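Local atomic coordinates of intradiol ring-cleavage Dioxygenase (Tetranychus urticae, PDB entry 5VG2), a protein that probably oxidises catechol-type substrates as a ferric iron-dependent intradiol dioxygenase, opening the aromatic ring with both atoms of molecular oxygen. Residues E33-I38 with R91-G96. Numbering follows the deposited sequence.
Sequences EDRIGI and RRFLRG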
ATOM      1  N   GLU A  33      11.369 -10.087  -1.230  1.00 39.75           N
ATOM      2  CA  GLU A  33      12.774 -10.295  -0.834  1.00 39.33           C
ATOM      3  C   GLU A  33      12.940 -11.382   0.261  1.00 39.34           C
ATOM      4  O   GLU A  33      12.494 -12.510   0.115  1.00 39.69           O
ATOM      5  CB  GLU A  33      13.479  -8.932  -0.542  1.00 39.39           C
ATOM      6  CG  GLU A  33      13.543  -7.994  -1.754  1.00 39.97           C
ATOM      7  CD  GLU A  33      14.490  -6.773  -1.582  1.00 41.84           C
ATOM      8  OE1 GLU A  33      15.372  -6.750  -0.661  1.00 42.29           O
ATOM      9  OE2 GLU A  33      14.351  -5.824  -2.399  1.00 40.63           O
ATOM     10  N   ASP A  34      13.622 -11.052   1.346  1.00 39.86           N
ATOM     11  CA  ASP A  34      13.905 -11.995   2.445  1.00 39.07           C
ATOM     12  C   ASP A  34      12.866 -11.915   3.513  1.00 38.62           C
ATOM     13  O   ASP A  34      13.022 -12.516   4.503  1.00 38.95           O
ATOM     14  CB  ASP A  34      15.261 -11.700   3.090  1.00 38.69           C
ATOM     15  CG  ASP A  34      15.355 -10.266   3.617  1.00 38.17           C
ATOM     16  OD1 ASP A  34      14.612  -9.382   3.117  1.00 36.36           O
ATOM     17  OD2 ASP A  34      16.202  -9.945   4.494  1.00 38.48           O
ATOM     18  N   ARG A  35      11.795 -11.189   3.305  1.00 39.55           N
ATOM     19  CA  ARG A  35      10.773 -11.013   4.336  1.00 40.31           C
ATOM     20  C   ARG A  35       9.864 -12.241   4.493  1.00 41.51           C
ATOM     21  O   ARG A  35       9.709 -13.049   3.567  1.00 41.95           O
ATOM     22  CB  ARG A  35       9.936  -9.794   3.958  1.00 40.54           C
ATOM     23  CG  ARG A  35      10.521  -8.452   4.358  1.00 41.00           C
ATOM     24  CD  ARG A  35      11.999  -8.502   4.721  1.00 42.43           C
ATOM     25  NE  ARG A  35      12.207  -8.025   6.052  1.00 43.33           N
ATOM     26  CZ  ARG A  35      13.357  -8.080   6.725  1.00 43.58           C
ATOM     27  NH1 ARG A  35      13.408  -7.548   7.899  1.00 43.71           N
ATOM     28  NH2 ARG A  35      14.464  -8.588   6.212  1.00 43.81           N
ATOM     29  N   ILE A  36       9.264 -12.335   5.682  1.00 41.95           N
ATOM     30  CA  ILE A  36       8.480 -13.475   6.134  1.00 42.04           C
ATOM     31  C   ILE A  36       7.046 -13.005   6.314  1.00 41.21           C
ATOM     32  O   ILE A  36       6.826 -11.955   6.879  1.00 39.79           O
ATOM     33  CB  ILE A  36       8.958 -13.956   7.491  1.00 44.12           C
ATOM     34  CG1 ILE A  36      10.440 -14.326   7.454  1.00 45.83           C
ATOM     35  CG2 ILE A  36       8.164 -15.161   7.967  1.00 45.88           C
ATOM     36  CD1 ILE A  36      10.819 -15.393   6.448  1.00 47.28           C
ATOM     37  N   GLY A  37       6.073 -13.815   5.902  1.00 40.89           N
ATOM     38  CA  GLY A  37       4.680 -13.453   6.095  1.00 41.28           C
ATOM     39  C   GLY A  37       3.762 -14.327   5.279  1.00 41.96           C
ATOM     40  O   GLY A  37       4.180 -15.361   4.796  1.00 44.29           O
ATOM     41  N   ILE A  38       2.529 -13.889   5.077  1.00 42.12           N
ATOM     42  CA  ILE A  38       1.593 -14.611   4.232  1.00 43.14           C
ATOM     43  C   ILE A  38       1.472 -13.892   2.915  1.00 41.75           C
ATOM     44  O   ILE A  38       1.169 -12.701   2.872  1.00 40.13           O
ATOM     45  CB  ILE A  38       0.237 -14.785   4.926  1.00 45.28           C
ATOM     46  CG1 ILE A  38       0.415 -15.751   6.101  1.00 46.02           C
ATOM     47  CG2 ILE A  38      -0.835 -15.322   3.952  1.00 46.55           C
ATOM     48  CD1 ILE A  38      -0.754 -15.691   7.064  1.00 46.82           C
ATOM     49  N   ARG A  91      18.506  -1.251   2.223  1.00 40.60           N
ATOM     50  CA  ARG A  91      17.503  -2.289   1.906  1.00 38.73           C
ATOM     51  C   ARG A  91      16.268  -1.684   1.226  1.00 37.73           C
ATOM     52  O   ARG A  91      15.927  -0.526   1.472  1.00 38.19           O
ATOM     53  CB  ARG A  91      17.096  -3.104   3.139  1.00 36.58           C
ATOM     54  CG  ARG A  91      18.220  -3.902   3.736  1.00 36.92           C
ATOM     55  CD  ARG A  91      18.806  -5.023   2.861  1.00 36.63           C
ATOM     56  NE  ARG A  91      17.801  -5.801   2.161  1.00 36.16           N
ATOM     57  CZ  ARG A  91      17.171  -6.896   2.620  1.00 35.72           C
ATOM     58  NH1 ARG A  91      16.253  -7.492   1.857  1.00 34.46           N
ATOM     59  NH2 ARG A  91      17.448  -7.415   3.806  1.00 36.27           N
ATOM     60  N   ARG A  92      15.618  -2.459   0.369  1.00 36.04           N
ATOM     61  CA  ARG A  92      14.412  -1.991  -0.316  1.00 36.63           C
ATOM     62  C   ARG A  92      13.288  -3.035  -0.415  1.00 36.34           C
ATOM     63  O   ARG A  92      12.447  -3.015  -1.338  1.00 36.74           O
ATOM     64  CB  ARG A  92      14.772  -1.520  -1.703  1.00 36.73           C
ATOM     65  CG  ARG A  92      15.744  -0.341  -1.718  1.00 38.48           C
ATOM     66  CD  ARG A  92      15.103   0.917  -1.171  1.00 38.70           C
ATOM     67  NE  ARG A  92      15.999   2.038  -1.286  1.00 40.69           N
ATOM     68  CZ  ARG A  92      16.882   2.458  -0.381  1.00 41.43           C
ATOM     69  NH1 ARG A  92      17.040   1.860   0.793  1.00 40.02           N
ATOM     70  NH2 ARG A  92      17.607   3.548  -0.665  1.00 42.73           N
ATOM     71  N   PHE A  93      13.272  -3.942   0.533  1.00 35.01           N
ATOM     72  CA  PHE A  93      12.225  -4.913   0.565  1.00 34.99           C
ATOM     73  C   PHE A  93      10.888  -4.242   0.729  1.00 34.93           C
ATOM     74  O   PHE A  93      10.747  -3.129   1.330  1.00 34.80           O
ATOM     75  CB  PHE A  93      12.422  -5.971   1.669  1.00 36.07           C
ATOM     76  CG  PHE A  93      12.571  -5.407   3.050  1.00 36.50           C
ATOM     77  CD1 PHE A  93      11.464  -4.970   3.756  1.00 36.74           C
ATOM     78  CD2 PHE A  93      13.827  -5.320   3.648  1.00 37.72           C
ATOM     79  CE1 PHE A  93      11.601  -4.439   5.025  1.00 36.52           C
ATOM     80  CE2 PHE A  93      13.975  -4.813   4.915  1.00 38.05           C
ATOM     81  CZ  PHE A  93      12.860  -4.377   5.616  1.00 37.96           C
ATOM     82  N   LEU A  94       9.909  -4.930   0.147  1.00 34.77           N
ATOM     83  CA  LEU A  94       8.514  -4.552   0.180  1.00 34.51           C
ATOM     84  C   LEU A  94       8.279  -3.171  -0.391  1.00 35.19           C
ATOM     85  O   LEU A  94       7.432  -2.437   0.041  1.00 37.12           O
ATOM     86  CB  LEU A  94       7.936  -4.710   1.593  1.00 35.08           C
ATOM     87  CG  LEU A  94       7.947  -6.125   2.128  1.00 35.00           C
ATOM     88  CD1 LEU A  94       7.729  -6.172   3.643  1.00 35.81           C
ATOM     89  CD2 LEU A  94       6.897  -6.995   1.422  1.00 34.99           C
ATOM     90  N   ARG A  95       8.993  -2.899  -1.479  1.00 35.81           N
ATOM     91  CA  ARG A  95       8.843  -1.726  -2.312  1.00 34.28           C
ATOM     92  C   ARG A  95       8.893  -2.192  -3.748  1.00 34.41           C
ATOM     93  O   ARG A  95       9.687  -3.061  -4.094  1.00 34.17           O
ATOM     94  CB  ARG A  95       9.979  -0.755  -2.069  1.00 33.93           C
ATOM     95  CG  ARG A  95      10.078  -0.275  -0.640  1.00 34.24           C
ATOM     96  CD  ARG A  95      11.222   0.761  -0.518  1.00 34.67           C
ATOM     97  NE  ARG A  95      11.222   1.231   0.855  1.00 34.76           N
ATOM     98  CZ  ARG A  95      10.471   2.214   1.331  1.00 35.33           C
ATOM     99  NH1 ARG A  95       9.682   2.953   0.547  1.00 35.78           N
ATOM    100  NH2 ARG A  95      10.555   2.504   2.616  1.00 35.70           N
ATOM    101  N   GLY A  96       8.069  -1.604  -4.603  1.00 34.84           N
ATOM    102  CA  GLY A  96       8.165  -1.881  -6.034  1.00 34.72           C
ATOM    103  C   GLY A  96       7.293  -0.946  -6.847  1.00 35.58           C
ATOM    104  O   GLY A  96       6.501  -0.182  -6.304  1.00 35.11           O
TER
HETATM  105  O   HOH W   1      16.873  -4.796  -0.477  1.00 40.89           O
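Arg91 NH1 gives its two hydrogens to two different carboxylates, Glu33 OE1 and Asp34 OD1, each 2.8 Å from it. Glu33 meets it nearly flat, its carboxylate turned 15° from the guanidinium plane and OE1 approached almost along its C-O axis. Asp34 is gripped end-on, NH1 to OD1 and NH2 to OD2, but its carboxylate is tilted, so both nitrogens come from above its plane. Bends at chi2 (-65°) and chi3 turn the Arg91 chain so that the NH1/NH2 end of its guanidinium reaches the acids. A water accepts from Arg91 NE and the backbone N of Arg92 and donates to Glu33 OE1, while Glu33 OE2 pairs with Arg28.

Alongside, the guanidinium of Arg35 lies flat over one face of the Phe93 ring, the planes 7° apart and CZ 4.0 Å from the centroid in a cation-pi stack. Arg35 CD sits over the same face as a CH-pi donor, 3.7 Å from the centroid, and its CG touches Leu94 CD1 at 3.7 Å. Asp34 OD2 also takes a weak bond from Arg35 NH2, and so stands between two arginines whose NH2 atoms are 4.0 Å apart. With Arg91 cut back to an alanine, Glu33 OE1 and Asp34 would probably lose the one cation they share.

The side chains of Phe93 and the iron ligand Tyr71 are about 6 Å apart. The network ties the loop before strand 39-48 to the type II turn Arg92-Arg95 leading into strand 95-99. Adjacent in sequence, Glu33 and Asp34 probably tolerate each other's charge because Arg91 bridges them and Arg28 and Arg35 take a second share.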